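Local coordinates for glycoside hydrolase family 31 (Trueperella pyogenes, PDB 5I0E), which probably hydrolyses alpha-glucosidic linkages as a glycoside hydrolase of family 31, and is seen here with glucose units bound in its barrel domain, at residues L297-N302 / I322-V327; W387-Q392 / K465-E470; Q451-V456 / R505-Y510; G559-G564 / Q589-F594. All blocks are in the same frame, centred on the assembly; numbering follows the deposited sequence.

Contact 1: residues L297-N302 / I322-V327. With GLC (alpha-D-glucopyranose), chain B.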
# COMPACT_ATOMS: atom_id res chain seq x y z
N LEU A 297 -13.69 -4.23 17.63
CA LEU A 297 -12.26 -4.51 17.73
C LEU A 297 -11.92 -5.76 16.88
O LEU A 297 -12.63 -6.75 16.93
CB LEU A 297 -11.83 -4.71 19.18
CG LEU A 297 -10.37 -5.13 19.41
CD1 LEU A 297 -9.42 -4.06 18.91
CD2 LEU A 297 -10.13 -5.42 20.87
N TRP A 298 -10.87 -5.64 16.07
CA TRP A 298 -10.31 -6.73 15.28
C TRP A 298 -9.10 -7.31 16.02
O TRP A 298 -8.16 -6.59 16.33
CB TRP A 298 -9.85 -6.25 13.92
CG TRP A 298 -10.85 -5.85 12.91
CD1 TRP A 298 -11.93 -5.05 13.10
CD2 TRP A 298 -10.82 -6.16 11.54
NE1 TRP A 298 -12.60 -4.87 11.94
CE2 TRP A 298 -11.95 -5.55 10.95
CE3 TRP A 298 -9.97 -6.93 10.73
CZ2 TRP A 298 -12.26 -5.67 9.58
CZ3 TRP A 298 -10.26 -7.05 9.38
CH2 TRP A 298 -11.40 -6.42 8.81
N ALA A 299 -9.16 -8.62 16.30
CA ALA A 299 -8.07 -9.36 16.93
C ALA A 299 -7.30 -10.12 15.85
O ALA A 299 -7.88 -10.70 14.94
CB ALA A 299 -8.62 -10.32 17.98
N SER A 300 -5.98 -10.09 15.97
CA SER A 300 -5.10 -10.75 15.01
C SER A 300 -3.74 -11.07 15.67
O SER A 300 -3.27 -10.36 16.56
CB SER A 300 -4.89 -9.87 13.77
OG SER A 300 -4.15 -10.56 12.77
N GLY A 301 -3.15 -12.16 15.24
CA GLY A 301 -1.79 -12.51 15.60
C GLY A 301 -1.28 -13.63 14.72
O GLY A 301 -1.93 -14.70 14.63
N ASN A 302 -0.11 -13.43 14.11
CA ASN A 302 0.39 -14.42 13.15
C ASN A 302 0.62 -15.82 13.76
O ASN A 302 0.54 -16.81 13.06
CB ASN A 302 1.66 -13.95 12.45
CG ASN A 302 2.03 -14.84 11.27
OD1 ASN A 302 2.83 -15.74 11.42
ND2 ASN A 302 1.37 -14.64 10.14
N ILE A 322 -13.54 -7.91 27.03
CA ILE A 322 -12.97 -7.07 25.97
C ILE A 322 -13.49 -7.65 24.68
O ILE A 322 -12.85 -8.54 24.10
CB ILE A 322 -11.43 -6.99 26.01
CG1 ILE A 322 -10.99 -6.31 27.31
CG2 ILE A 322 -10.89 -6.17 24.83
CD1 ILE A 322 -9.52 -6.47 27.61
N PRO A 323 -14.68 -7.18 24.25
CA PRO A 323 -15.35 -7.85 23.15
C PRO A 323 -14.61 -7.60 21.85
O PRO A 323 -14.07 -6.52 21.62
CB PRO A 323 -16.74 -7.21 23.14
CG PRO A 323 -16.50 -5.85 23.69
CD PRO A 323 -15.50 -6.07 24.78
N VAL A 324 -14.58 -8.64 21.04
CA VAL A 324 -13.97 -8.58 19.73
C VAL A 324 -15.09 -8.82 18.74
O VAL A 324 -16.00 -9.61 19.02
CB VAL A 324 -12.82 -9.59 19.66
CG1 VAL A 324 -13.30 -11.02 19.45
CG2 VAL A 324 -11.85 -9.21 18.58
N SER A 325 -15.08 -8.12 17.61
CA SER A 325 -16.08 -8.36 16.54
C SER A 325 -15.52 -9.12 15.30
O SER A 325 -16.27 -9.63 14.51
CB SER A 325 -16.79 -7.05 16.16
OG SER A 325 -16.04 -6.29 15.24
N VAL A 326 -14.20 -9.20 15.16
CA VAL A 326 -13.55 -9.85 14.00
C VAL A 326 -12.26 -10.53 14.46
O VAL A 326 -11.44 -9.93 15.19
CB VAL A 326 -13.18 -8.79 12.91
CG1 VAL A 326 -12.47 -9.42 11.72
CG2 VAL A 326 -14.41 -8.02 12.45
N VAL A 327 -12.06 -11.78 14.04
CA VAL A 327 -10.77 -12.44 14.19
C VAL A 327 -10.14 -12.68 12.82
O VAL A 327 -10.80 -13.15 11.90
CB VAL A 327 -10.86 -13.75 15.04
CG1 VAL A 327 -11.58 -14.85 14.32
CG2 VAL A 327 -9.44 -14.22 15.43
C1 GLC B . 3.58 -14.47 7.46
C2 GLC B . 4.83 -15.16 6.94
C3 GLC B . 4.53 -15.89 5.64
C4 GLC B . 3.36 -16.85 5.83
C5 GLC B . 2.16 -16.05 6.33
C6 GLC B . 0.94 -16.91 6.61
O2 GLC B . 5.87 -14.20 6.75
O3 GLC B . 5.69 -16.60 5.20
O4 GLC B . 3.08 -17.53 4.61
O5 GLC B . 2.50 -15.39 7.56
O6 GLC B . 1.25 -17.83 7.67
O HOH W 1 -15.25 -4.75 19.76
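Backbone hydrogen bonds join Leu297 and Ala299 to Ser325 and Val326, where strands 297-300 and 326-329 run parallel. Ala299 N donates to Val326 O at 2.9 Å, almost in line with the carbonyl. Leu297 O receives two N-H groups, firmly from Ser325 N at 2.9 Å and weakly from Val326 N. A water bridges the backbones, accepting from Leu297 N and donating to Pro323 O.

Apolar contacts cover both faces of the pair. On one, Val326 sits over one face of the Trp298 indole: its CB is 3.7 Å from the centroid of the five-membered ring, 9° off the normal, a CH-pi contact, with CG1 over CD2 and CE3 and CG2 over NE1, which itself donates to Ile294 O. On the other, Val324 CG2 presses on Ala299 CB at 3.5 Å, a tight fit that Met314 of helix 307-320 also touches. Turned away from its own backbone N, this CG2 also comes close to Leu297 O.

Beyond the strand, Asn302 ND2 gives a hydrogen bond of 2.9 Å to O5 of the chain B glucose. Strand 297-300, helix 307-320 and strand 326-329 make a beta-alpha-beta unit of the TIM barrel, with sugar at the C-terminal end of its strands.

Contact 2: residues W387-Q392 / K465-E470. With GLC (alpha-D-glucopyranose), chain C.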
# COMPACT_ATOMS: atom_id res chain seq x y z
N TRP A 387 -6.12 -14.82 5.62
CA TRP A 387 -5.06 -14.14 4.88
C TRP A 387 -4.90 -14.78 3.51
O TRP A 387 -5.14 -15.99 3.35
CB TRP A 387 -3.77 -14.26 5.70
CG TRP A 387 -2.53 -13.63 5.21
CD1 TRP A 387 -2.06 -12.40 5.55
CD2 TRP A 387 -1.54 -14.22 4.38
NE1 TRP A 387 -0.86 -12.17 4.94
CE2 TRP A 387 -0.50 -13.28 4.23
CE3 TRP A 387 -1.43 -15.47 3.75
CZ2 TRP A 387 0.65 -13.52 3.46
CZ3 TRP A 387 -0.31 -15.72 2.98
CH2 TRP A 387 0.73 -14.74 2.84
N GLN A 388 -4.54 -13.96 2.54
CA GLN A 388 -4.33 -14.37 1.15
C GLN A 388 -3.19 -13.54 0.62
O GLN A 388 -2.89 -12.45 1.17
CB GLN A 388 -5.58 -14.11 0.31
CG GLN A 388 -6.73 -15.07 0.56
CD GLN A 388 -6.46 -16.46 0.01
OE1 GLN A 388 -6.75 -16.75 -1.14
NE2 GLN A 388 -5.92 -17.32 0.84
N ILE A 389 -2.57 -14.07 -0.44
CA ILE A 389 -1.40 -13.49 -1.10
C ILE A 389 -1.60 -13.79 -2.60
O ILE A 389 -2.03 -14.91 -2.92
CB ILE A 389 -0.06 -14.08 -0.53
CG1 ILE A 389 1.18 -13.32 -0.98
CG2 ILE A 389 0.16 -15.55 -0.91
CD1 ILE A 389 1.33 -11.94 -0.35
N PRO A 390 -1.33 -12.82 -3.50
CA PRO A 390 -1.49 -13.05 -4.93
C PRO A 390 -0.17 -13.58 -5.55
O PRO A 390 0.42 -12.95 -6.43
CB PRO A 390 -1.84 -11.66 -5.45
CG PRO A 390 -1.04 -10.75 -4.59
CD PRO A 390 -0.85 -11.44 -3.26
N LEU A 391 0.25 -14.74 -5.05
CA LEU A 391 1.44 -15.43 -5.47
C LEU A 391 1.15 -16.94 -5.37
O LEU A 391 0.44 -17.40 -4.46
CB LEU A 391 2.62 -15.04 -4.57
CG LEU A 391 3.16 -13.61 -4.72
CD1 LEU A 391 4.23 -13.37 -3.68
CD2 LEU A 391 3.73 -13.34 -6.13
N GLN A 392 1.65 -17.71 -6.34
CA GLN A 392 1.62 -19.17 -6.29
C GLN A 392 3.05 -19.65 -6.12
O GLN A 392 3.86 -19.55 -7.06
CB GLN A 392 1.04 -19.74 -7.58
CG GLN A 392 0.89 -21.27 -7.54
CD GLN A 392 -0.28 -21.74 -6.69
OE1 GLN A 392 -1.34 -21.14 -6.73
NE2 GLN A 392 -0.09 -22.80 -5.93
N LYS A 465 -8.02 -11.18 4.32
CA LYS A 465 -6.93 -10.23 4.41
C LYS A 465 -6.09 -10.41 3.13
O LYS A 465 -5.20 -11.26 3.04
CB LYS A 465 -6.13 -10.42 5.71
CG LYS A 465 -4.93 -9.50 5.83
CD LYS A 465 -4.32 -9.55 7.23
CE LYS A 465 -3.22 -8.50 7.34
NZ LYS A 465 -2.50 -8.45 8.64
N THR A 466 -6.41 -9.58 2.14
CA THR A 466 -5.75 -9.56 0.83
C THR A 466 -4.42 -8.78 0.87
O THR A 466 -4.32 -7.61 0.49
CB THR A 466 -6.70 -8.99 -0.22
OG1 THR A 466 -7.43 -7.91 0.36
CG2 THR A 466 -7.67 -10.04 -0.65
N ASP A 467 -3.41 -9.48 1.36
CA ASP A 467 -2.10 -8.90 1.62
C ASP A 467 -1.30 -8.94 0.33
O ASP A 467 -1.68 -9.67 -0.59
CB ASP A 467 -1.46 -9.74 2.69
CG ASP A 467 -0.13 -9.23 3.15
OD1 ASP A 467 0.20 -8.02 3.06
OD2 ASP A 467 0.60 -10.10 3.64
N GLY A 468 -0.25 -8.13 0.25
CA GLY A 468 0.64 -8.08 -0.91
C GLY A 468 0.01 -7.36 -2.10
O GLY A 468 -0.79 -6.44 -1.92
N GLY A 469 0.31 -7.84 -3.31
CA GLY A 469 0.02 -7.16 -4.57
C GLY A 469 1.08 -6.23 -5.18
O GLY A 469 0.86 -5.72 -6.26
N GLU A 470 2.24 -6.06 -4.51
CA GLU A 470 3.32 -5.13 -4.94
C GLU A 470 4.45 -5.82 -5.67
O GLU A 470 5.51 -5.22 -5.87
CB GLU A 470 3.94 -4.37 -3.75
CG GLU A 470 2.97 -3.91 -2.69
CD GLU A 470 2.71 -4.94 -1.59
OE1 GLU A 470 3.27 -6.06 -1.65
OE2 GLU A 470 1.94 -4.61 -0.65
C1 GLC C . 2.79 -9.26 5.52
C2 GLC C . 1.73 -8.47 6.27
C3 GLC C . 1.73 -8.82 7.75
C4 GLC C . 1.50 -10.33 7.90
C5 GLC C . 2.54 -11.12 7.11
C6 GLC C . 2.16 -12.60 7.16
O1 GLC C . 4.06 -8.83 5.99
O2 GLC C . 1.96 -7.07 6.09
O3 GLC C . 0.68 -8.10 8.41
O4 GLC C . 1.53 -10.74 9.29
O5 GLC C . 2.64 -10.67 5.75
O6 GLC C . 3.23 -13.39 6.61
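The sugar-binding mouth of the TIM barrel is built here, where Trp387, near the C-terminal end of strand 383-388, meets Asp467, just past the end of strand 463-466. Trp387 NE1 donates to Asp467 OD2 at 2.8 Å, but the bond is bent, with 134° at the hydrogen. The indole and carboxylate planes stand 61° apart, and OD2 is met on its anti side. With chi1 at -176°, the carboxylate of Asp467 extends away from the backbone N and across to the tryptophan, leaving OD2 3.0 Å from O5 of the chain C glucose.

Lys465, extended along its whole length, runs past the indole edge with CD near CD1; its NZ gives O3 of the same sugar a hydrogen bond of 3.2 Å and forms a salt bridge with Glu330. An alanine in place of Trp387 would probably leave Asp467 OD2 without its N-H partner and the carboxylate freer to turn beside the sugar.

Two backbone bonds hold the strands in step, Gln388 N to Lys465 O at 2.8 Å and Asp467 N to Gln388 O at 3.0 Å. Farther on, Pro390 CG packs against Gly469 N, and Ile389 CD1 lies over Gly468, where a side chain would collide with it. Acidic, basic and aromatic groups gathered round a glucose at the strand ends are consistent with the active-site pocket of a family 31 TIM barrel.

Contact 3: residues Q451-V456 / R505-Y510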
# COMPACT_ATOMS: atom_id res chain seq x y z
N GLN A 451 -10.83 -21.15 -6.74
CA GLN A 451 -10.06 -22.05 -5.87
C GLN A 451 -10.43 -21.85 -4.39
O GLN A 451 -10.32 -22.79 -3.61
CB GLN A 451 -8.55 -21.83 -6.03
CG GLN A 451 -7.97 -22.03 -7.44
CD GLN A 451 -7.67 -23.48 -7.76
OE1 GLN A 451 -7.06 -24.21 -6.97
NE2 GLN A 451 -8.11 -23.92 -8.93
N ARG A 452 -10.83 -20.62 -4.03
CA ARG A 452 -11.19 -20.22 -2.65
C ARG A 452 -12.69 -20.18 -2.33
O ARG A 452 -13.06 -19.89 -1.19
CB ARG A 452 -10.68 -18.79 -2.40
CG ARG A 452 -9.19 -18.68 -2.17
CD ARG A 452 -8.39 -18.45 -3.43
NE ARG A 452 -6.98 -18.63 -3.09
CZ ARG A 452 -6.00 -18.95 -3.93
NH1 ARG A 452 -6.21 -19.14 -5.23
NH2 ARG A 452 -4.76 -19.09 -3.43
N ARG A 453 -13.56 -20.45 -3.31
CA ARG A 453 -15.00 -20.22 -3.15
C ARG A 453 -15.55 -21.04 -2.01
O ARG A 453 -16.32 -20.53 -1.20
CB ARG A 453 -15.76 -20.54 -4.46
CG ARG A 453 -17.29 -20.39 -4.40
CD ARG A 453 -17.98 -20.61 -5.75
NE ARG A 453 -17.69 -19.55 -6.71
CZ ARG A 453 -18.13 -18.29 -6.63
NH1 ARG A 453 -18.93 -17.89 -5.65
NH2 ARG A 453 -17.77 -17.42 -7.55
N TYR A 454 -15.12 -22.31 -1.93
CA TYR A 454 -15.62 -23.22 -0.87
C TYR A 454 -15.40 -22.67 0.53
O TYR A 454 -16.18 -23.02 1.43
CB TYR A 454 -15.03 -24.63 -0.95
CG TYR A 454 -13.73 -24.83 -0.20
CD1 TYR A 454 -12.52 -24.49 -0.78
CD2 TYR A 454 -13.72 -25.39 1.08
CE1 TYR A 454 -11.31 -24.67 -0.10
CE2 TYR A 454 -12.53 -25.59 1.77
CZ TYR A 454 -11.32 -25.22 1.18
OH TYR A 454 -10.13 -25.41 1.84
N LEU A 455 -14.35 -21.86 0.72
CA LEU A 455 -14.08 -21.23 2.03
C LEU A 455 -15.25 -20.33 2.44
O LEU A 455 -15.68 -20.34 3.58
CB LEU A 455 -12.77 -20.43 2.03
CG LEU A 455 -11.50 -21.24 1.72
CD1 LEU A 455 -10.32 -20.31 1.54
CD2 LEU A 455 -11.23 -22.24 2.81
N VAL A 456 -15.77 -19.58 1.48
CA VAL A 456 -16.89 -18.69 1.73
C VAL A 456 -18.22 -19.46 1.74
O VAL A 456 -19.01 -19.33 2.67
CB VAL A 456 -16.94 -17.57 0.70
CG1 VAL A 456 -18.12 -16.67 0.98
CG2 VAL A 456 -15.64 -16.77 0.72
N ARG A 505 -19.28 -11.03 -2.91
CA ARG A 505 -20.60 -10.63 -3.43
C ARG A 505 -21.34 -11.80 -4.08
O ARG A 505 -22.51 -12.01 -3.79
CB ARG A 505 -20.48 -9.53 -4.47
CG ARG A 505 -19.99 -8.18 -3.95
CD ARG A 505 -19.84 -7.23 -5.12
NE ARG A 505 -19.32 -5.96 -4.64
CZ ARG A 505 -18.03 -5.59 -4.64
NH1 ARG A 505 -17.05 -6.37 -5.14
NH2 ARG A 505 -17.72 -4.39 -4.15
N SER A 506 -20.66 -12.54 -4.94
CA SER A 506 -21.27 -13.68 -5.63
C SER A 506 -21.72 -14.77 -4.66
O SER A 506 -22.61 -15.56 -5.00
CB SER A 506 -20.34 -14.27 -6.71
OG SER A 506 -19.20 -14.91 -6.16
N ALA A 507 -21.11 -14.79 -3.47
CA ALA A 507 -21.47 -15.74 -2.41
C ALA A 507 -22.48 -15.20 -1.37
O ALA A 507 -22.72 -15.87 -0.36
CB ALA A 507 -20.22 -16.22 -1.72
N GLY A 508 -23.08 -14.03 -1.61
CA GLY A 508 -24.10 -13.47 -0.73
C GLY A 508 -23.56 -12.69 0.47
O GLY A 508 -24.28 -12.50 1.44
N LYS A 509 -22.32 -12.21 0.38
CA LYS A 509 -21.67 -11.51 1.50
C LYS A 509 -21.11 -10.13 1.12
O LYS A 509 -20.88 -9.83 -0.06
CB LYS A 509 -20.55 -12.36 2.09
CG LYS A 509 -21.07 -13.57 2.83
CD LYS A 509 -19.96 -14.57 3.06
CE LYS A 509 -20.44 -15.83 3.75
NZ LYS A 509 -20.23 -15.73 5.22
N TYR A 510 -20.90 -9.31 2.15
CA TYR A 510 -20.27 -8.01 1.99
C TYR A 510 -18.84 -8.22 1.50
O TYR A 510 -18.20 -9.19 1.91
CB TYR A 510 -20.26 -7.25 3.32
CG TYR A 510 -21.57 -6.59 3.72
CD1 TYR A 510 -22.52 -7.28 4.46
CD2 TYR A 510 -21.84 -5.26 3.39
CE1 TYR A 510 -23.71 -6.68 4.83
CE2 TYR A 510 -23.03 -4.66 3.76
CZ TYR A 510 -23.95 -5.37 4.49
OH TYR A 510 -25.13 -4.78 4.86
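The guanidinium of Arg453 meets Ser506 edge-on: OG lies within about 5° of its plane and is gripped end-on by two nitrogens, NH1 at 3.0 Å and NH2 at 3.2 Å. Both N-H groups thus converge on one hydroxyl oxygen, while Ser506 OG also hydrogen-bonds Leu503 O. The arginine reaches across with CG anti to the backbone N (chi1 178°) and a bend at the CG-CD bond (chi3 -69°). Elsewhere its NE pairs with Glu450 and its NH1 with Glu457, and these two salt bridges probably help to fix the rotation of the flat group. A leucine in place of Arg453 would probably leave Ser506 OG without its two cross-contact donors and both glutamates without their charged mate.

Beside this polar grip is a small apolar patch. Val456 points toward the other segment and its CG1 touches Ala507 CB at 3.4 Å and Lys509 CD at 3.5 Å, both close for carbon pairs. The valine and lysine side chains run antiparallel past one another, and the lysine carries its NZ on to a salt bridge with Asp460.

Gly508, with positive phi, ends the preceding helix in a Schellman motif, whose turn presents Ala507 and Lys509 to the valine. The contact lies at the surface of the barrel domain, where short helix 453-457, leading into strand 463-466, packs beside the C-terminal end of helix 485-506.

Contact 4: residues G559-G564 / Q589-F594. With GLC (alpha-D-glucopyranose), chain C.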
# COMPACT_ATOMS: atom_id res chain seq x y z
N GLY A 559 -7.29 1.32 8.71
CA GLY A 559 -6.77 1.00 10.04
C GLY A 559 -5.27 0.87 10.05
O GLY A 559 -4.58 1.14 9.07
N TRP A 560 -4.75 0.43 11.18
CA TRP A 560 -3.31 0.17 11.35
C TRP A 560 -3.13 -0.87 12.45
O TRP A 560 -4.09 -1.15 13.17
CB TRP A 560 -2.57 1.46 11.70
CG TRP A 560 -2.92 2.05 13.04
CD1 TRP A 560 -4.17 2.37 13.50
CD2 TRP A 560 -2.01 2.44 14.07
NE1 TRP A 560 -4.08 2.92 14.76
CE2 TRP A 560 -2.76 2.96 15.13
CE3 TRP A 560 -0.63 2.36 14.22
CZ2 TRP A 560 -2.18 3.40 16.33
CZ3 TRP A 560 -0.05 2.83 15.40
CH2 TRP A 560 -0.83 3.34 16.43
N ASP A 561 -1.93 -1.44 12.55
CA ASP A 561 -1.58 -2.37 13.64
C ASP A 561 -1.26 -1.52 14.87
O ASP A 561 -0.17 -0.96 14.97
CB ASP A 561 -0.36 -3.20 13.28
CG ASP A 561 -0.55 -4.03 11.99
OD1 ASP A 561 -1.69 -4.21 11.50
OD2 ASP A 561 0.49 -4.49 11.46
N LEU A 562 -2.22 -1.39 15.78
CA LEU A 562 -2.06 -0.44 16.87
C LEU A 562 -0.80 -0.74 17.71
O LEU A 562 -0.54 -1.91 18.08
CB LEU A 562 -3.32 -0.38 17.73
CG LEU A 562 -3.73 -1.53 18.65
CD1 LEU A 562 -3.11 -1.41 20.03
CD2 LEU A 562 -5.24 -1.51 18.80
N ALA A 563 0.01 0.29 17.94
CA ALA A 563 1.26 0.17 18.70
C ALA A 563 2.37 -0.65 18.03
O ALA A 563 3.39 -0.91 18.66
CB ALA A 563 0.97 -0.36 20.11
N GLY A 564 2.20 -1.03 16.77
CA GLY A 564 3.23 -1.73 16.00
C GLY A 564 3.08 -3.24 16.10
O GLY A 564 2.62 -3.74 17.14
N GLN A 589 -7.65 -2.41 15.19
CA GLN A 589 -7.09 -3.76 15.39
C GLN A 589 -5.69 -3.80 15.91
O GLN A 589 -4.94 -2.89 15.71
CB GLN A 589 -7.17 -4.72 14.16
CG GLN A 589 -6.59 -4.40 12.82
CD GLN A 589 -5.25 -5.08 12.48
OE1 GLN A 589 -5.16 -6.25 12.04
NE2 GLN A 589 -4.20 -4.28 12.58
N TYR A 590 -5.40 -4.91 16.57
CA TYR A 590 -4.07 -5.26 17.02
C TYR A 590 -3.63 -6.49 16.23
O TYR A 590 -4.45 -7.32 15.87
CB TYR A 590 -4.06 -5.52 18.54
CG TYR A 590 -4.75 -6.78 19.06
CD1 TYR A 590 -4.12 -8.02 19.01
CD2 TYR A 590 -6.01 -6.73 19.67
CE1 TYR A 590 -4.72 -9.17 19.53
CE2 TYR A 590 -6.63 -7.86 20.18
CZ TYR A 590 -5.99 -9.09 20.11
OH TYR A 590 -6.58 -10.23 20.62
N HIS A 591 -2.34 -6.59 16.01
CA HIS A 591 -1.76 -7.62 15.20
C HIS A 591 -0.30 -7.82 15.69
O HIS A 591 0.26 -6.93 16.35
CB HIS A 591 -1.78 -7.17 13.74
CG HIS A 591 -1.22 -8.18 12.79
ND1 HIS A 591 -1.55 -9.52 12.86
CD2 HIS A 591 -0.39 -8.05 11.72
CE1 HIS A 591 -0.91 -10.18 11.91
NE2 HIS A 591 -0.21 -9.31 11.20
N SER A 592 0.27 -8.99 15.40
CA SER A 592 1.66 -9.29 15.72
C SER A 592 2.31 -10.05 14.59
O SER A 592 1.68 -10.87 13.95
CB SER A 592 1.77 -10.12 17.03
OG SER A 592 0.99 -11.29 16.99
N GLU A 593 3.59 -9.78 14.38
CA GLU A 593 4.40 -10.43 13.34
C GLU A 593 4.83 -11.84 13.75
O GLU A 593 5.02 -12.11 14.93
CB GLU A 593 5.67 -9.61 13.07
CG GLU A 593 6.46 -10.03 11.84
CD GLU A 593 7.58 -9.06 11.48
OE1 GLU A 593 8.35 -8.66 12.38
OE2 GLU A 593 7.66 -8.67 10.30
N PHE A 594 5.00 -12.70 12.75
CA PHE A 594 5.60 -14.02 12.89
C PHE A 594 6.95 -13.92 13.58
O PHE A 594 7.75 -13.06 13.25
CB PHE A 594 5.82 -14.64 11.51
CG PHE A 594 6.39 -16.03 11.53
CD1 PHE A 594 5.68 -17.10 12.08
CD2 PHE A 594 7.64 -16.29 10.93
CE1 PHE A 594 6.20 -18.40 12.06
CE2 PHE A 594 8.16 -17.59 10.90
CZ PHE A 594 7.44 -18.64 11.47
C1 GLC C . 2.79 -9.26 5.52
C2 GLC C . 1.73 -8.47 6.27
C3 GLC C . 1.73 -8.82 7.75
C4 GLC C . 1.50 -10.33 7.90
C5 GLC C . 2.54 -11.12 7.11
C6 GLC C . 2.16 -12.60 7.16
O1 GLC C . 4.06 -8.83 5.99
O2 GLC C . 1.96 -7.07 6.09
O3 GLC C . 0.68 -8.10 8.41
O4 GLC C . 1.53 -10.74 9.29
O5 GLC C . 2.64 -10.67 5.75
O6 GLC C . 3.23 -13.39 6.61
O HOH W 2 -5.96 0.03 15.11
O HOH W 3 -2.61 -6.12 9.73
O HOH W 4 -0.68 -4.38 16.68
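Gln589 NE2 carries two hydrogen bonds across neighbouring parallel strands of the TIM barrel. The stronger goes to Asp561 OD1 at 2.7 Å, on the anti side of the carboxylate, with amide and carboxylate planes 40° apart. The other reaches Trp560 O at 3.2 Å, approaching from above the carbonyl plane although it lies close to the plane of the glutamine amide. A bend in the middle of the glutamine chain (chi2 102°) turns the amide toward both acceptors. The backbones add Leu562 N to Gln589 O, 3.1 Å and nearly straight at 172°.

Waters extend the network. One receives from Gln589 N and donates to Trp560 O; another donates to Asp561 OD1 and, weakly, to Gln589 OE1.

In the packing layer Leu562 CG lies alongside Tyr590 CB, and the leucine goes on to touch Phe579 of helix 572-583, the crossover between the two strands. Asp561, side by side with His591, brings OD2 to the imidazole edge near CD2, while Ser300 meets ND1 weakly. This frames a histidine that faces the sugar pocket: His591 NE2 donates to O4 of the chain C glucose at 3.0 Å and shares a further hydrogen bond with its O3, at 3.2 Å.

How the contacts relate
Read from the N terminus, contact 1 closes the first beta-alpha crossover of the barrel, through helix 307-320. Contact 2 then spans a much longer excursion, from strand 383-388 to strand 463-466. Contact 3 opens within that excursion and closes beyond it, so the two cross, and Gln388 meets Arg452 where they touch. Contact 4 follows separately, closing the crossover through helix 572-583. Strand 587-590 lies next to strand 297-300, so contacts 1 and 4, though far apart in sequence, adjoin and bring the last barrel strand back to the first. Contacts 2 and 4 share the chain C glucose, whereas contact 3 stays on the outer helices.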